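PLP-Dependent L-Arginine Hydroxylase MppP (Streptomyces wadayamensis, PDB 6C9B) is a pyridoxal phosphate-dependent oxidase that acts on L-arginine to give 4-hydroxy-2-ketoarginine and 2-ketoarginine, probably in antibiotic biosynthesis. Local coordinates at residues Q59-S62 with E63-A67; G76-E80 with P81-L85. One frame throughout, in Å; residues are numbered along the deposited sequence. Where two conformers were deposited one is given.

Interaction 1 (Q59-S62 with E63-A67); sequences QIES and EAHQA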
loop_
_atom_site.group_PDB
_atom_site.type_symbol
_atom_site.label_atom_id
_atom_site.label_comp_id
_atom_site.label_asym_id
_atom_site.label_seq_id
_atom_site.Cartn_x
_atom_site.Cartn_y
_atom_site.Cartn_z
ATOM N N GLN B 59 0.903 14.930 -15.044
ATOM C CA GLN B 59 0.045 16.104 -15.100
ATOM C C GLN B 59 -1.150 15.931 -14.179
ATOM O O GLN B 59 -1.514 16.846 -13.432
ATOM C CB GLN B 59 -0.413 16.341 -16.534
ATOM C CG GLN B 59 0.718 16.672 -17.492
ATOM C CD GLN B 59 0.230 16.912 -18.902
ATOM O OE1 GLN B 59 -0.975 16.961 -19.157
ATOM N NE2 GLN B 59 1.166 17.060 -19.833
ATOM N N ILE B 60 -1.746 14.741 -14.186
ATOM C CA ILE B 60 -2.856 14.477 -13.281
ATOM C C ILE B 60 -2.376 14.575 -11.840
ATOM O O ILE B 60 -3.030 15.189 -10.985
ATOM C CB ILE B 60 -3.476 13.102 -13.592
ATOM C CG1 ILE B 60 -4.061 13.097 -15.008
ATOM C CG2 ILE B 60 -4.580 12.763 -12.586
ATOM C CD1 ILE B 60 -4.498 11.709 -15.471
ATOM N N GLU B 61 -1.208 14.001 -11.556
ATOM C CA GLU B 61 -0.669 14.074 -10.200
ATOM C C GLU B 61 -0.420 15.517 -9.779
ATOM O O GLU B 61 -0.766 15.918 -8.660
ATOM C CB GLU B 61 0.621 13.278 -10.108
ATOM C CG GLU B 61 1.160 13.196 -8.673
ATOM C CD GLU B 61 2.491 12.480 -8.564
ATOM O OE1 GLU B 61 2.778 11.965 -7.465
ATOM O OE2 GLU B 61 3.264 12.451 -9.549
ATOM N N SER B 62 0.168 16.323 -10.662
ATOM C CA SER B 62 0.433 17.714 -10.312
ATOM C C SER B 62 -0.860 18.464 -10.014
ATOM O O SER B 62 -0.904 19.304 -9.105
ATOM C CB SER B 62 1.203 18.404 -11.439
ATOM O OG SER B 62 2.575 18.055 -11.398
ATOM N N GLU B 63 -1.921 18.182 -10.774
ATOM C CA GLU B 63 -3.201 18.851 -10.532
ATOM C C GLU B 63 -3.838 18.383 -9.230
ATOM O O GLU B 63 -4.469 19.179 -8.520
ATOM C CB GLU B 63 -4.149 18.602 -11.710
ATOM C CG GLU B 63 -3.600 19.121 -13.029
ATOM C CD GLU B 63 -4.362 18.636 -14.253
ATOM O OE1 GLU B 63 -4.083 19.170 -15.339
ATOM O OE2 GLU B 63 -5.215 17.722 -14.140
ATOM N N ALA B 64 -3.706 17.093 -8.921
ATOM C CA ALA B 64 -4.243 16.560 -7.671
ATOM C C ALA B 64 -3.545 17.195 -6.473
ATOM O O ALA B 64 -4.200 17.656 -5.530
ATOM C CB ALA B 64 -4.093 15.043 -7.626
ATOM N N HIS B 65 -2.215 17.278 -6.522
ATOM C CA HIS B 65 -1.483 17.911 -5.433
ATOM C C HIS B 65 -1.858 19.389 -5.307
ATOM O O HIS B 65 -2.167 19.875 -4.209
ATOM C CB HIS B 65 0.026 17.769 -5.643
ATOM C CG HIS B 65 0.538 16.360 -5.568
ATOM N ND1 HIS B 65 1.837 16.030 -5.906
ATOM C CD2 HIS B 65 -0.057 15.205 -5.183
ATOM C CE1 HIS B 65 2.007 14.728 -5.755
ATOM N NE2 HIS B 65 0.872 14.201 -5.330
ATOM N N GLN B 66 -1.843 20.127 -6.419
ATOM C CA GLN B 66 -2.198 21.543 -6.334
ATOM C C GLN B 66 -3.578 21.717 -5.710
ATOM O O GLN B 66 -3.768 22.543 -4.812
ATOM C CB GLN B 66 -2.153 22.211 -7.707
ATOM C CG GLN B 66 -2.648 23.662 -7.641
ATOM C CD GLN B 66 -1.984 24.565 -8.661
ATOM O OE1 GLN B 66 -1.243 25.484 -8.305
ATOM N NE2 GLN B 66 -2.251 24.313 -9.935
ATOM N N ALA B 67 -4.538 20.899 -6.123
ATOM C CA ALA B 67 -5.892 21.057 -5.614
ATOM C C ALA B 67 -5.962 20.790 -4.117
ATOM O O ALA B 67 -6.628 21.537 -3.387
ATOM C CB ALA B 67 -6.856 20.141 -6.373
#
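E61 and H65, one helical turn apart, meet through their side chains as well as their backbones. The glutamate has its CG anti to the backbone N (chi1 -174°) and runs on extended, which carries its CG and carboxylate slantwise across to the CE1-NE2 end of the imidazole. E61 CG lies 3.4 Å from H65 CE1, and E61 OE1 is 3.3 Å from that same ring carbon. Carboxylate and ring planes stand 58° apart, so the groups are clearly not stacked flat. Nearer the backbone, E61 O lies over one face of the imidazole, offset toward its rim, while accepting the amide of H65 in a nearly straight bond (H65 N to E61 O, 2.9 Å, 171°).

On another side of the same turn, E63, extended beyond CG, runs back toward the preceding turn: its CG comes within 3.1 Å of Q59 O, which also takes the E63 amide (E63 N to Q59 O, 3.0 Å). A64 N to I60 O at 2.9 Å and Q66 N to S62 O at 3.0 Å continue the run of i to i+4 bonds. This is ordinary alpha-helix, the middle of helix 57-71, which is joined through a loop and turn to strand 84-87, outermost within this chain in the seven-stranded sheet of this class I aminotransferase-type fold.

The second shell fixes the polar ends. S86 OG, on that strand, hydrogen-bonds both E61 OE1 and H65 NE2, tying the pair together through one hydroxyl. The carboxylate of E63 is shared between two arginines, with salt bridges from OE1 to R55 and from OE2 to R263; R55 also bonds Q59 OE1. I60 and E61 rest on L259 of the long helix 256-291.

Interaction 2 (G76-E80 with P81-L85); sequences GYPAE and PGRVL
P78 and R83 make the main side-chain packing here, the proline ring meeting the arginine at about a right angle. P78 CB lies over one face of the guanidinium, off toward its rim, at 3.6 Å from R83 CZ, and P78 CG reaches back to R83 CB at 3.8 Å. Repeated bends at chi2 and chi3 (-65° and -58°) curl the arginine so that its flat end comes to lie against the proline.

The charged contacts are looser. E80 and R83 run side by side, pointing the same way, and their salt bridge is long: E80 OE1 stands 3.9 Å from R83 NH1, well out of the guanidinium plane, so charge alone acts between them and no N-H is aimed at the oxygen. A water closes the gap, accepting from R83 NH1 at 2.9 Å in the guanidinium plane and donating weakly to E80 OE1. The firmer hold on the arginine comes from R83 NH2, which bonds the carbonyl of F235, at the end of the neighbouring strand 231-235.

Backbone bonding defines the turn. R83 N donates to E80 O at 3.2 Å, closing a type II beta turn with P81 and G82 at its two central positions; at the backbone angles of G82 (phi 98°) a CB would be jammed against P81 O, which by itself calls for glycine. The turn delivers the chain from the loop after helix 57-71 into strand 84-87, an edge strand of the large mixed sheet, where L85 pairs by backbone hydrogen bonds with L233.

Apolar contacts gather around V84. Its CG2 touches the edge of the Y77 ring, 4.2 Å from Y77 CD2. F69 stacks on Y77 and also packs on V84. Separately, V84 CG2 comes close to a backbone oxygen, 3.6 Å from P78 O.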
loop_
_atom_site.group_PDB
_atom_site.type_symbol
_atom_site.label_atom_id
_atom_site.label_comp_id
_atom_site.label_asym_id
_atom_site.label_seq_id
_atom_site.Cartn_x
_atom_site.Cartn_y
_atom_site.Cartn_z
ATOM N N GLY B 76 2.742 26.990 0.208
ATOM C CA GLY B 76 4.174 26.848 0.039
ATOM C C GLY B 76 4.695 25.439 -0.163
ATOM O O GLY B 76 5.916 25.232 -0.129
ATOM N N TYR B 77 3.826 24.453 -0.395
ATOM C CA TYR B 77 4.302 23.105 -0.640
ATOM C C TYR B 77 5.252 23.105 -1.840
ATOM O O TYR B 77 5.115 23.924 -2.761
ATOM C CB TYR B 77 3.133 22.135 -0.871
ATOM C CG TYR B 77 2.563 22.140 -2.267
ATOM C CD1 TYR B 77 1.664 23.118 -2.670
ATOM C CD2 TYR B 77 2.923 21.160 -3.190
ATOM C CE1 TYR B 77 1.145 23.129 -3.966
ATOM C CE2 TYR B 77 2.414 21.174 -4.480
ATOM C CZ TYR B 77 1.524 22.147 -4.855
ATOM O OH TYR B 77 1.011 22.156 -6.140
ATOM N N PRO B 78 6.249 22.225 -1.837
ATOM C CA PRO B 78 7.177 22.146 -2.971
ATOM C C PRO B 78 6.525 21.474 -4.162
ATOM O O PRO B 78 6.227 20.272 -4.126
ATOM C CB PRO B 78 8.328 21.313 -2.415
ATOM C CG PRO B 78 7.615 20.391 -1.417
ATOM C CD PRO B 78 6.567 21.227 -0.789
ATOM N N ALA B 79 6.308 22.245 -5.221
ATOM C CA ALA B 79 5.539 21.809 -6.379
ATOM C C ALA B 79 6.403 21.212 -7.482
ATOM O O ALA B 79 5.868 20.713 -8.472
ATOM C CB ALA B 79 4.733 22.990 -6.928
ATOM N N GLU B 80 7.709 21.214 -7.318
ATOM C CA GLU B 80 8.591 20.619 -8.307
ATOM C C GLU B 80 8.331 19.114 -8.373
ATOM O O GLU B 80 8.154 18.475 -7.331
ATOM C CB GLU B 80 10.055 20.892 -7.930
ATOM C CG GLU B 80 10.428 22.378 -7.772
ATOM C CD GLU B 80 9.839 23.050 -6.518
ATOM O OE1 GLU B 80 9.695 22.379 -5.468
ATOM O OE2 GLU B 80 9.504 24.253 -6.594
ATOM N N PRO B 81 8.288 18.515 -9.563
ATOM C CA PRO B 81 8.084 17.060 -9.639
ATOM C C PRO B 81 9.113 16.290 -8.819
ATOM O O PRO B 81 10.312 16.563 -8.879
ATOM C CB PRO B 81 8.214 16.769 -11.137
ATOM C CG PRO B 81 7.789 18.034 -11.790
ATOM C CD PRO B 81 8.287 19.134 -10.902
ATOM N N GLY B 82 8.626 15.334 -8.018
ATOM C CA GLY B 82 9.463 14.478 -7.203
ATOM C C GLY B 82 9.602 14.900 -5.756
ATOM O O GLY B 82 10.118 14.116 -4.946
ATOM N N ARG B 83 9.161 16.109 -5.404
ATOM C CA ARG B 83 9.230 16.553 -4.020
ATOM C C ARG B 83 8.059 16.048 -3.199
ATOM O O ARG B 83 8.146 16.022 -1.962
ATOM C CB ARG B 83 9.287 18.080 -3.973
ATOM C CG ARG B 83 10.648 18.681 -4.427
ATOM C CD ARG B 83 11.802 18.313 -3.486
ATOM N NE ARG B 83 11.566 18.757 -2.110
ATOM C CZ ARG B 83 11.624 20.026 -1.733
ATOM N NH1 ARG B 83 11.927 20.978 -2.610
ATOM N NH2 ARG B 83 11.376 20.346 -0.486
ATOM N N VAL B 84 6.964 15.674 -3.854
ATOM C CA VAL B 84 5.816 15.068 -3.195
ATOM C C VAL B 84 5.706 13.656 -3.748
ATOM O O VAL B 84 5.394 13.483 -4.934
ATOM C CB VAL B 84 4.515 15.837 -3.465
ATOM C CG1 VAL B 84 3.289 15.090 -2.837
ATOM C CG2 VAL B 84 4.581 17.265 -2.933
ATOM N N LEU B 85 5.922 12.646 -2.902
ATOM C CA LEU B 85 5.835 11.256 -3.336
ATOM C C LEU B 85 4.445 10.727 -3.003
ATOM O O LEU B 85 4.069 10.674 -1.826
ATOM C CB LEU B 85 6.901 10.400 -2.664
ATOM C CG LEU B 85 8.315 10.955 -2.830
ATOM C CD1 LEU B 85 9.303 10.119 -2.009
ATOM C CD2 LEU B 85 8.699 10.967 -4.269
HETATM O O HOH W 1 12.460 21.556 -5.351
#

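Interactions 1 and 2 follow each other along the chain, from helix 57-71 through the loop to strand 84-87, and their centres are 10 Å apart. They touch directly: V84 packs on the H65 ring and the Y77 hydroxyl lies against the backbone of Q66. Both are partly buried. Interaction 1 is a regular helix, with repeated backbone bonds and polar ends held by R55, R263 and S86, its inner side against helix 256-291. Interaction 2 is more exposed, with a single backbone bond closing its turn, a water-bridged charge pair at the surface, and V84 and P78 turned inward.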